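PDB 4BJA: protein GLB-12, which binds heme b, whose iron takes two axial ligands from the protein, and is probably able to bind oxygen. Local coordinates for residues Q137-N150 and I200-A212. The protein carries 1 engineered substitution. Sequence-based numbering, arbitrary orientation.
Sequences QNQMEKNYFEIVIN and ISQMTDSFELERA. With HEM (protoporphyrin IX containing Fe), chain B.
The proximal heme wall of this globin fold is built where Phe-145, near the start of helix 144-160, meets segment 200-212 of helix 185-214; the short segments run nearly antiparallel (160°), their axes 9.3 Å apart. Phe-145 turns its ring edge toward the face of Phe-207 in an offset edge-to-face stack (planes at 68°, CZ to Phe-207 CD2 3.6 Å), while Met-203 CB lies over one face and heme CHC at the edge. In one of its two conformers Met-203 bends at chi3 (75°), bringing CE to 3.6 Å from heme C3B. Farther along, Ile-149 CB packs on Ile-200 CG1. The helix start is fixed by Asn-143, the N-cap: OD1 receives Glu-146 N and Gln-137 NE2 from opposite faces of its plane, and ND2 donates to Thr-204 OG1 (2.9 Å), which in turn donates to Ile-200 O. Arg-211 points NH1 (2.8 Å) and NH2 (2.9 Å) at Gln-137 O, sets its guanidinium face against the ring edge of Phe-207 at CE1, and salt-bridges Glu-208 through NH2. A leucine in place of Arg-211 would probably leave Gln-137 O without both donors and Glu-208 without its countercharge. Arg-211 NH1 also reaches Glu-134 O in helix 131-136, Phe-207 rests on Leu-133, Met-203 touches helix 113-126, and Trp-19 of the second subunit packs on Thr-204 and Gln-139.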
ATOM      1  N   GLN A 137     -12.954  -9.131  12.820  1.00 29.24           N
ATOM      2  CA  GLN A 137     -12.336  -8.336  11.760  1.00 28.35           C
ATOM      3  C   GLN A 137     -12.514  -9.018  10.412  1.00 30.10           C
ATOM      4  O   GLN A 137     -12.144 -10.187  10.265  1.00 29.26           O
ATOM      5  CB  GLN A 137     -10.847  -8.167  12.048  1.00 27.52           C
ATOM      6  CG  GLN A 137     -10.058  -7.510  10.874  1.00 26.76           C
ATOM      7  CD  GLN A 137     -10.383  -6.049  10.707  1.00 24.92           C
ATOM      8  OE1 GLN A 137     -11.198  -5.492  11.448  1.00 24.21           O
ATOM      9  NE2 GLN A 137      -9.738  -5.400   9.723  1.00 22.81           N
ATOM     10  N   ASN A 138     -13.079  -8.301   9.447  1.00 32.21           N
ATOM     11  CA  ASN A 138     -13.582  -8.928   8.228  1.00 35.87           C
ATOM     12  C   ASN A 138     -13.764  -7.903   7.115  1.00 37.89           C
ATOM     13  O   ASN A 138     -14.732  -7.134   7.108  1.00 38.90           O
ATOM     14  CB  ASN A 138     -14.913  -9.644   8.535  1.00 36.68           C
ATOM     15  CG  ASN A 138     -15.449 -10.446   7.361  1.00 39.64           C
ATOM     16  OD1 ASN A 138     -16.401 -11.227   7.513  1.00 43.74           O
ATOM     17  ND2 ASN A 138     -14.849 -10.273   6.191  1.00 40.87           N
ATOM     18  N   GLN A 139     -12.835  -7.908   6.158  1.00 39.87           N
ATOM     19  CA  GLN A 139     -12.868  -6.992   5.002  1.00 41.74           C
ATOM     20  C   GLN A 139     -14.146  -7.070   4.110  1.00 42.85           C
ATOM     21  O   GLN A 139     -14.434  -6.154   3.323  1.00 43.27           O
ATOM     22  CB  GLN A 139     -11.600  -7.208   4.154  1.00 41.79           C
ATOM     23  CG  GLN A 139     -10.269  -7.201   4.968  1.00 41.85           C
ATOM     24  CD  GLN A 139      -9.041  -7.206   4.053  1.00 40.92           C
ATOM     25  OE1 GLN A 139      -8.118  -8.019   4.197  1.00 42.56           O
ATOM     26  NE2 GLN A 139      -9.038  -6.297   3.110  1.00 41.40           N
ATOM     27  N   MET A 140     -14.898  -8.164   4.232  1.00 44.56           N
ATOM     28  CA  MET A 140     -16.160  -8.361   3.496  1.00 45.32           C
ATOM     29  C   MET A 140     -17.334  -7.624   4.170  1.00 44.48           C
ATOM     30  O   MET A 140     -18.355  -7.331   3.527  1.00 44.69           O
ATOM     31  CB  MET A 140     -16.413  -9.861   3.255  1.00 46.58           C
ATOM     32  CG  MET A 140     -15.571 -10.476   2.164  1.00 50.95           C
ATOM     33  SD  MET A 140     -15.558  -9.482   0.649  1.00 57.78           S
ATOM     34  CE  MET A 140     -17.209  -9.749  -0.029  1.00 57.51           C
ATOM     35  N   GLU A 141     -17.171  -7.330   5.458  1.00 42.61           N
ATOM     36  CA  GLU A 141     -18.254  -6.947   6.354  1.00 40.44           C
ATOM     37  C   GLU A 141     -17.989  -5.751   7.288  1.00 37.69           C
ATOM     38  O   GLU A 141     -18.600  -4.708   7.130  1.00 38.65           O
ATOM     39  CB  GLU A 141     -18.592  -8.144   7.241  1.00 41.20           C
ATOM     40  CG  GLU A 141     -19.691  -7.957   8.263  1.00 45.56           C
ATOM     41  CD  GLU A 141     -20.206  -9.303   8.788  1.00 51.67           C
ATOM     42  OE1 GLU A 141     -19.699 -10.365   8.342  1.00 53.94           O
ATOM     43  OE2 GLU A 141     -21.126  -9.294   9.642  1.00 55.42           O
ATOM     44  N   LYS A 142     -17.120  -5.914   8.280  1.00 32.66           N
ATOM     45  CA  LYS A 142     -16.627  -4.776   9.051  1.00 29.11           C
ATOM     46  C   LYS A 142     -15.122  -4.829   9.166  1.00 25.84           C
ATOM     47  O   LYS A 142     -14.560  -5.785   9.695  1.00 26.54           O
ATOM     48  CB  LYS A 142     -17.234  -4.700  10.456  1.00 29.62           C
ATOM     49  CG  LYS A 142     -18.715  -4.174  10.465  1.00 33.33           C
ATOM     50  CD  LYS A 142     -19.232  -4.080  11.902  1.00 37.97           C
ATOM     51  CE  LYS A 142     -20.375  -3.054  12.047  1.00 42.60           C
ATOM     52  NZ  LYS A 142     -21.470  -3.296  11.086  1.00 46.15           N
ATOM     53  N   ASN A 143     -14.492  -3.760   8.716  1.00 21.99           N
ATOM     54  CA  ASN A 143     -13.063  -3.574   8.999  1.00 19.42           C
ATOM     55  C   ASN A 143     -12.949  -2.549  10.133  1.00 17.56           C
ATOM     56  O   ASN A 143     -13.189  -1.379   9.916  1.00 17.76           O
ATOM     57  CB  ASN A 143     -12.371  -3.068   7.719  1.00 19.52           C
ATOM     58  CG  ASN A 143     -10.913  -2.783   7.924  1.00 17.74           C
ATOM     59  OD1 ASN A 143     -10.466  -2.539   9.045  1.00 18.44           O
ATOM     60  ND2 ASN A 143     -10.141  -2.854   6.834  1.00 18.09           N
ATOM     61  N   TYR A 144     -12.635  -2.998  11.346  1.00 17.40           N
ATOM     62  CA  TYR A 144     -12.662  -2.126  12.523  1.00 17.53           C
ATOM     63  C   TYR A 144     -11.545  -1.086  12.503  1.00 15.95           C
ATOM     64  O   TYR A 144     -11.699  -0.035  13.089  1.00 15.65           O
ATOM     65  CB  TYR A 144     -12.650  -2.956  13.844  1.00 17.60           C
ATOM     66  CG  TYR A 144     -13.930  -3.741  14.012  1.00 20.43           C
ATOM     67  CD1 TYR A 144     -15.050  -3.154  14.594  1.00 23.73           C
ATOM     68  CD2 TYR A 144     -14.018  -5.048  13.543  1.00 21.53           C
ATOM     69  CE1 TYR A 144     -16.226  -3.883  14.737  1.00 25.41           C
ATOM     70  CE2 TYR A 144     -15.198  -5.770  13.666  1.00 26.17           C
ATOM     71  CZ  TYR A 144     -16.277  -5.175  14.249  1.00 27.84           C
ATOM     72  OH  TYR A 144     -17.440  -5.910  14.372  1.00 31.03           O
ATOM     73  N   PHE A 145     -10.421  -1.349  11.822  1.00 16.21           N
ATOM     74  CA  PHE A 145      -9.417  -0.316  11.706  1.00 15.75           C
ATOM     75  C   PHE A 145      -9.942   0.806  10.843  1.00 15.70           C
ATOM     76  O   PHE A 145      -9.729   1.996  11.142  1.00 15.87           O
ATOM     77  CB  PHE A 145      -8.144  -0.893  11.067  1.00 16.52           C
ATOM     78  CG  PHE A 145      -7.572  -2.050  11.834  1.00 18.17           C
ATOM     79  CD1 PHE A 145      -7.334  -1.925  13.217  1.00 18.02           C
ATOM     80  CD2 PHE A 145      -7.368  -3.283  11.202  1.00 18.63           C
ATOM     81  CE1 PHE A 145      -6.809  -3.025  13.928  1.00 20.77           C
ATOM     82  CE2 PHE A 145      -6.866  -4.364  11.907  1.00 21.25           C
ATOM     83  CZ  PHE A 145      -6.592  -4.233  13.269  1.00 21.80           C
ATOM     84  N   GLU A 146     -10.655   0.427   9.773  1.00 15.60           N
ATOM     85  CA  GLU A 146     -11.264   1.403   8.921  1.00 15.90           C
ATOM     86  C   GLU A 146     -12.386   2.197   9.666  1.00 15.81           C
ATOM     87  O   GLU A 146     -12.464   3.421   9.573  1.00 16.26           O
ATOM     88  CB  GLU A 146     -11.807   0.698   7.680  1.00 15.76           C
ATOM     89  CG  GLU A 146     -12.452   1.642   6.705  1.00 19.90           C
ATOM     90  CD  GLU A 146     -13.002   0.873   5.536  1.00 27.33           C
ATOM     91  OE1 GLU A 146     -14.075   0.263   5.690  1.00 31.72           O
ATOM     92  OE2 GLU A 146     -12.355   0.835   4.467  1.00 29.02           O
ATOM     93  N   ILE A 147     -13.197   1.496  10.452  1.00 16.04           N
ATOM     94  CA  ILE A 147     -14.291   2.146  11.167  1.00 17.44           C
ATOM     95  C   ILE A 147     -13.702   3.220  12.119  1.00 16.21           C
ATOM     96  O   ILE A 147     -14.157   4.370  12.166  1.00 17.47           O
ATOM     97  CB  ILE A 147     -15.097   1.091  11.952  1.00 17.28           C
ATOM     98  CG1 ILE A 147     -15.946   0.258  10.972  1.00 19.74           C
ATOM     99  CG2 ILE A 147     -15.988   1.793  13.052  1.00 19.33           C
ATOM    100  CD1 ILE A 147     -16.526  -1.029  11.494  1.00 22.44           C
ATOM    101  N   VAL A 148     -12.640   2.869  12.838  1.00 15.39           N
ATOM    102  CA  VAL A 148     -12.058   3.805  13.802  1.00 15.56           C
ATOM    103  C   VAL A 148     -11.420   4.971  13.076  1.00 14.46           C
ATOM    104  O   VAL A 148     -11.638   6.168  13.415  1.00 14.63           O
ATOM    105  CB  VAL A 148     -11.006   3.067  14.682  1.00 14.66           C
ATOM    106  CG1 VAL A 148     -10.182   4.049  15.493  1.00 15.40           C
ATOM    107  CG2 VAL A 148     -11.738   2.069  15.655  1.00 16.82           C
ATOM    108  N   ILE A 149     -10.550   4.654  12.105  1.00 15.14           N
ATOM    109  CA  ILE A 149      -9.804   5.736  11.444  1.00 14.48           C
ATOM    110  C   ILE A 149     -10.732   6.624  10.633  1.00 14.50           C
ATOM    111  O   ILE A 149     -10.508   7.813  10.564  1.00 14.01           O
ATOM    112  CB  ILE A 149      -8.628   5.217  10.618  1.00 14.16           C
ATOM    113  CG1 ILE A 149      -7.637   4.634  11.602  1.00 17.24           C
ATOM    114  CG2 ILE A 149      -8.031   6.373   9.763  1.00 15.06           C
ATOM    115  CD1 ILE A 149      -6.887   5.661  12.378  1.00 20.60           C
ATOM    116  N   ASN A 150     -11.823   6.063  10.099  1.00 15.20           N
ATOM    117  CA  ASN A 150     -12.771   6.935   9.383  1.00 14.50           C
ATOM    118  C   ASN A 150     -13.382   8.009  10.286  1.00 15.02           C
ATOM    119  O   ASN A 150     -13.660   9.127   9.822  1.00 15.39           O
ATOM    120  CB  ASN A 150     -13.871   6.099   8.742  1.00 15.21           C
ATOM    121  CG  ASN A 150     -13.448   5.511   7.458  1.00 15.58           C
ATOM    122  OD1 ASN A 150     -12.369   5.846   6.948  1.00 18.75           O
ATOM    123  ND2 ASN A 150     -14.299   4.677   6.867  1.00 17.50           N
ATOM    124  N   ILE A 200      -4.722   2.721   7.623  1.00 14.18           N
ATOM    125  CA  ILE A 200      -5.750   1.664   7.544  1.00 14.77           C
ATOM    126  C   ILE A 200      -5.274   0.490   6.696  1.00 15.31           C
ATOM    127  O   ILE A 200      -5.373  -0.656   7.111  1.00 15.65           O
ATOM    128  CB  ILE A 200      -7.046   2.181   6.909  1.00 14.93           C
ATOM    129  CG1 ILE A 200      -7.688   3.216   7.829  1.00 14.40           C
ATOM    130  CG2 ILE A 200      -8.039   0.986   6.727  1.00 15.84           C
ATOM    131  CD1 ILE A 200      -8.846   4.035   7.146  1.00 14.85           C
ATOM    132  N   SER A 201      -4.754   0.765   5.498  1.00 15.15           N
ATOM    133  CA  SER A 201      -4.409  -0.350   4.614  1.00 16.35           C
ATOM    134  C   SER A 201      -3.286  -1.211   5.228  1.00 16.38           C
ATOM    135  O   SER A 201      -3.356  -2.441   5.156  1.00 17.43           O
ATOM    136  CB  SER A 201      -4.035   0.146   3.244  1.00 18.38           C
ATOM    137  OG  SER A 201      -2.805   0.791   3.307  1.00 20.44           O
ATOM    138  N   GLN A 202      -2.279  -0.575   5.844  1.00 15.13           N
ATOM    139  CA  GLN A 202      -1.151  -1.364   6.362  1.00 16.64           C
ATOM    140  C   GLN A 202      -1.501  -2.103   7.641  1.00 17.91           C
ATOM    141  O   GLN A 202      -1.034  -3.237   7.852  1.00 18.79           O
ATOM    142  CB  GLN A 202       0.070  -0.462   6.542  1.00 15.91           C
ATOM    143  CG  GLN A 202       0.507   0.089   5.182  1.00 16.92           C
ATOM    144  CD  GLN A 202       0.751  -1.049   4.184  1.00 20.41           C
ATOM    145  OE1 GLN A 202       1.667  -1.841   4.364  1.00 21.78           O
ATOM    146  NE2 GLN A 202      -0.119  -1.169   3.159  1.00 22.74           N
ATOM    147  N   MET A 203      -2.362  -1.506   8.478  1.00 18.00           N
ATOM    148  CA  MET A 203      -2.809  -2.273   9.639  0.50 17.64           C
ATOM    149  C   MET A 203      -3.708  -3.404   9.209  1.00 18.32           C
ATOM    150  O   MET A 203      -3.592  -4.502   9.744  1.00 19.07           O
ATOM    151  CB  MET A 203      -3.495  -1.395  10.664  0.50 17.79           C
ATOM    152  CG  MET A 203      -2.528  -0.470  11.345  0.50 16.60           C
ATOM    153  SD  MET A 203      -3.433   0.569  12.473  0.50 16.67           S
ATOM    154  CE  MET A 203      -3.745  -0.593  13.782  0.50 17.43           C
ATOM    155  N   THR A 204      -4.562  -3.166   8.219  1.00 16.85           N
ATOM    156  CA  THR A 204      -5.439  -4.207   7.753  1.00 18.31           C
ATOM    157  C   THR A 204      -4.646  -5.382   7.167  1.00 18.18           C
ATOM    158  O   THR A 204      -4.943  -6.554   7.471  1.00 19.32           O
ATOM    159  CB  THR A 204      -6.418  -3.632   6.716  1.00 17.48           C
ATOM    160  OG1 THR A 204      -7.254  -2.664   7.367  1.00 18.28           O
ATOM    161  CG2 THR A 204      -7.259  -4.738   6.065  1.00 19.57           C
ATOM    162  N   ASP A 205      -3.654  -5.062   6.327  1.00 17.99           N
ATOM    163  CA  ASP A 205      -2.913  -6.112   5.637  1.00 20.00           C
ATOM    164  C   ASP A 205      -2.038  -6.905   6.582  1.00 19.63           C
ATOM    165  O   ASP A 205      -1.996  -8.135   6.494  1.00 19.71           O
ATOM    166  CB  ASP A 205      -2.117  -5.533   4.464  1.00 20.50           C
ATOM    167  CG  ASP A 205      -2.986  -5.279   3.228  1.00 27.90           C
ATOM    168  OD1 ASP A 205      -4.197  -5.617   3.213  1.00 34.77           O
ATOM    169  OD2 ASP A 205      -2.442  -4.757   2.226  1.00 34.30           O
ATOM    170  N   SER A 206      -1.391  -6.202   7.517  1.00 18.12           N
ATOM    171  CA  SER A 206      -0.534  -6.887   8.455  1.00 19.58           C
ATOM    172  C   SER A 206      -1.353  -7.776   9.417  1.00 19.23           C
ATOM    173  O   SER A 206      -0.986  -8.940   9.731  1.00 20.20           O
ATOM    174  CB  SER A 206       0.359  -5.895   9.182  1.00 19.06           C
ATOM    175  OG  SER A 206      -0.392  -4.926   9.919  1.00 25.35           O
ATOM    176  N   PHE A 207      -2.467  -7.237   9.881  1.00 18.95           N
ATOM    177  CA  PHE A 207      -3.387  -8.039  10.686  1.00 19.72           C
ATOM    178  C   PHE A 207      -3.843  -9.322   9.934  1.00 20.37           C
ATOM    179  O   PHE A 207      -3.852 -10.445  10.483  1.00 21.00           O
ATOM    180  CB  PHE A 207      -4.610  -7.167  11.065  1.00 18.83           C
ATOM    181  CG  PHE A 207      -5.626  -7.902  11.912  1.00 19.55           C
ATOM    182  CD1 PHE A 207      -6.540  -8.770  11.320  1.00 20.61           C
ATOM    183  CD2 PHE A 207      -5.624  -7.750  13.290  1.00 19.09           C
ATOM    184  CE1 PHE A 207      -7.456  -9.500  12.104  1.00 20.35           C
ATOM    185  CE2 PHE A 207      -6.579  -8.452  14.085  1.00 19.07           C
ATOM    186  CZ  PHE A 207      -7.448  -9.331  13.487  1.00 21.51           C
ATOM    187  N   GLU A 208      -4.260  -9.154   8.682  1.00 19.97           N
ATOM    188  CA  GLU A 208      -4.872 -10.240   7.961  1.00 20.86           C
ATOM    189  C   GLU A 208      -3.852 -11.373   7.781  1.00 21.30           C
ATOM    190  O   GLU A 208      -4.176 -12.562   7.950  1.00 21.73           O
ATOM    191  CB  GLU A 208      -5.388  -9.722   6.640  1.00 22.61           C
ATOM    192  CG  GLU A 208      -6.393 -10.602   5.991  1.00 26.38           C
ATOM    193  CD  GLU A 208      -7.760 -10.605   6.696  1.00 30.75           C
ATOM    194  OE1 GLU A 208      -8.184  -9.578   7.269  1.00 32.13           O
ATOM    195  OE2 GLU A 208      -8.423 -11.649   6.628  1.00 35.23           O
ATOM    196  N   LEU A 209      -2.627 -10.988   7.467  1.00 21.07           N
ATOM    197  CA  LEU A 209      -1.558 -11.968   7.249  1.00 22.25           C
ATOM    198  C   LEU A 209      -1.219 -12.702   8.542  1.00 24.44           C
ATOM    199  O   LEU A 209      -1.023 -13.927   8.542  1.00 24.38           O
ATOM    200  CB  LEU A 209      -0.317 -11.256   6.703  1.00 22.91           C
ATOM    201  CG  LEU A 209       0.880 -12.185   6.380  1.00 23.62           C
ATOM    202  CD1 LEU A 209       0.502 -13.272   5.387  1.00 25.31           C
ATOM    203  CD2 LEU A 209       2.061 -11.364   5.827  1.00 26.79           C
ATOM    204  N   GLU A 210      -1.108 -11.948   9.632  1.00 25.21           N
ATOM    205  CA  GLU A 210      -0.750 -12.537  10.903  1.00 27.55           C
ATOM    206  C   GLU A 210      -1.833 -13.501  11.376  1.00 28.00           C
ATOM    207  O   GLU A 210      -1.526 -14.601  11.890  1.00 28.41           O
ATOM    208  CB  GLU A 210      -0.496 -11.449  11.938  1.00 28.54           C
ATOM    209  CG  GLU A 210      -0.165 -11.986  13.353  1.00 31.29           C
ATOM    210  CD  GLU A 210       1.188 -12.702  13.426  1.00 35.19           C
ATOM    211  OE1 GLU A 210       2.050 -12.515  12.542  1.00 36.01           O
ATOM    212  OE2 GLU A 210       1.399 -13.448  14.404  1.00 38.78           O
ATOM    213  N   ARG A 211      -3.093 -13.109  11.197  1.00 27.79           N
ATOM    214  CA  ARG A 211      -4.179 -14.015  11.535  1.00 29.01           C
ATOM    215  C   ARG A 211      -4.145 -15.295  10.677  1.00 30.09           C
ATOM    216  O   ARG A 211      -4.316 -16.410  11.209  1.00 30.85           O
ATOM    217  CB  ARG A 211      -5.527 -13.298  11.432  1.00 28.66           C
ATOM    218  CG  ARG A 211      -6.683 -14.243  11.661  1.00 29.19           C
ATOM    219  CD  ARG A 211      -7.967 -13.470  11.836  1.00 28.16           C
ATOM    220  NE  ARG A 211      -8.387 -12.839  10.590  1.00 29.38           N
ATOM    221  CZ  ARG A 211      -9.501 -12.131  10.446  1.00 30.99           C
ATOM    222  NH1 ARG A 211     -10.341 -11.975  11.477  1.00 31.88           N
ATOM    223  NH2 ARG A 211      -9.779 -11.577   9.273  1.00 29.48           N
ATOM    224  N   ALA A 212      -3.904 -15.152   9.368  1.00 31.31           N
ATOM    225  CA  ALA A 212      -3.863 -16.311   8.471  1.00 33.01           C
ATOM    226  C   ALA A 212      -2.755 -17.279   8.889  1.00 34.72           C
ATOM    227  O   ALA A 212      -2.947 -18.500   8.861  1.00 34.56           O
ATOM    228  CB  ALA A 212      -3.703 -15.902   7.021  1.00 32.40           C
TER
HETATM  229  CHA HEM B 300      -3.719  -1.994  21.753  1.00 22.43           C
HETATM  230  CHB HEM B 300      -3.397   1.360  18.276  1.00 19.73           C
HETATM  231  CHC HEM B 300      -7.664  -0.018  16.543  1.00 21.99           C
HETATM  232  CHD HEM B 300      -8.325  -2.771  20.440  1.00 24.43           C
HETATM  233  C1A HEM B 300      -3.258  -1.023  20.931  1.00 21.29           C
HETATM  234  C2A HEM B 300      -1.929  -0.441  20.983  1.00 23.13           C
HETATM  235  C3A HEM B 300      -1.874   0.485  20.009  1.00 21.16           C
HETATM  236  C4A HEM B 300      -3.152   0.516  19.333  1.00 20.31           C
HETATM  237  CMA HEM B 300      -0.695   1.420  19.626  1.00 22.28           C
HETATM  238  CAA HEM B 300      -0.810  -0.872  21.987  1.00 25.64           C
HETATM  239  CBA HEM B 300       0.409  -1.447  21.249  1.00 31.78           C
HETATM  240  CGA HEM B 300      -0.037  -2.643  20.534  1.00 34.81           C
HETATM  241  O1A HEM B 300      -0.719  -3.499  21.165  1.00 36.50           O
HETATM  242  O2A HEM B 300       0.263  -2.692  19.312  1.00 38.51           O
HETATM  243  C1B HEM B 300      -4.504   1.205  17.496  1.00 19.89           C
HETATM  244  C2B HEM B 300      -4.716   1.869  16.215  1.00 19.75           C
HETATM  245  C3B HEM B 300      -5.869   1.486  15.745  1.00 20.68           C
HETATM  246  C4B HEM B 300      -6.455   0.579  16.700  1.00 20.62           C
HETATM  247  CMB HEM B 300      -3.720   2.830  15.545  1.00 23.26           C
HETATM  248  CAB HEM B 300      -6.448   1.935  14.377  1.00 25.72           C
HETATM  249  CBB HEM B 300      -7.740   1.857  14.169  1.00 30.67           C
HETATM  250  C1C HEM B 300      -8.203  -0.887  17.431  1.00 21.34           C
HETATM  251  C2C HEM B 300      -9.500  -1.502  17.308  1.00 24.51           C
HETATM  252  C3C HEM B 300      -9.685  -2.268  18.369  1.00 23.82           C
HETATM  253  C4C HEM B 300      -8.531  -2.142  19.231  1.00 24.39           C
HETATM  254  CMC HEM B 300     -10.455  -1.308  16.105  1.00 27.10           C
HETATM  255  CAC HEM B 300     -10.956  -3.109  18.629  1.00 27.40           C
HETATM  256  CBC HEM B 300     -10.826  -4.176  19.397  1.00 30.12           C
HETATM  257  C1D HEM B 300      -7.193  -2.747  21.173  1.00 25.14           C
HETATM  258  C2D HEM B 300      -7.063  -3.284  22.495  1.00 26.50           C
HETATM  259  C3D HEM B 300      -5.640  -3.048  22.891  1.00 27.76           C
HETATM  260  C4D HEM B 300      -5.032  -2.390  21.769  1.00 24.34           C
HETATM  261  CMD HEM B 300      -8.137  -3.972  23.367  1.00 29.49           C
HETATM  262  CAD HEM B 300      -4.978  -3.405  24.235  1.00 29.10           C
HETATM  263  CBD HEM B 300      -4.906  -2.098  25.043  1.00 31.51           C
HETATM  264  CGD HEM B 300      -6.250  -1.548  25.512  1.00 31.90           C
HETATM  265  O1D HEM B 300      -7.251  -2.288  25.629  1.00 33.55           O
HETATM  266  O2D HEM B 300      -6.300  -0.344  25.795  1.00 33.39           O
HETATM  267  NA  HEM B 300      -3.998  -0.408  19.915  1.00 19.89           N
HETATM  268  NB  HEM B 300      -5.603   0.401  17.785  1.00 20.61           N
HETATM  269  NC  HEM B 300      -7.649  -1.306  18.622  1.00 22.78           N
HETATM  270  ND  HEM B 300      -5.964  -2.209  20.774  1.00 24.15           N
HETATM  271 FE   HEM B 300      -5.792  -0.872  19.302  1.00 19.74          FE
HETATM  272  O   HOH W   1      -7.659  -7.147   8.456  1.00 27.18           O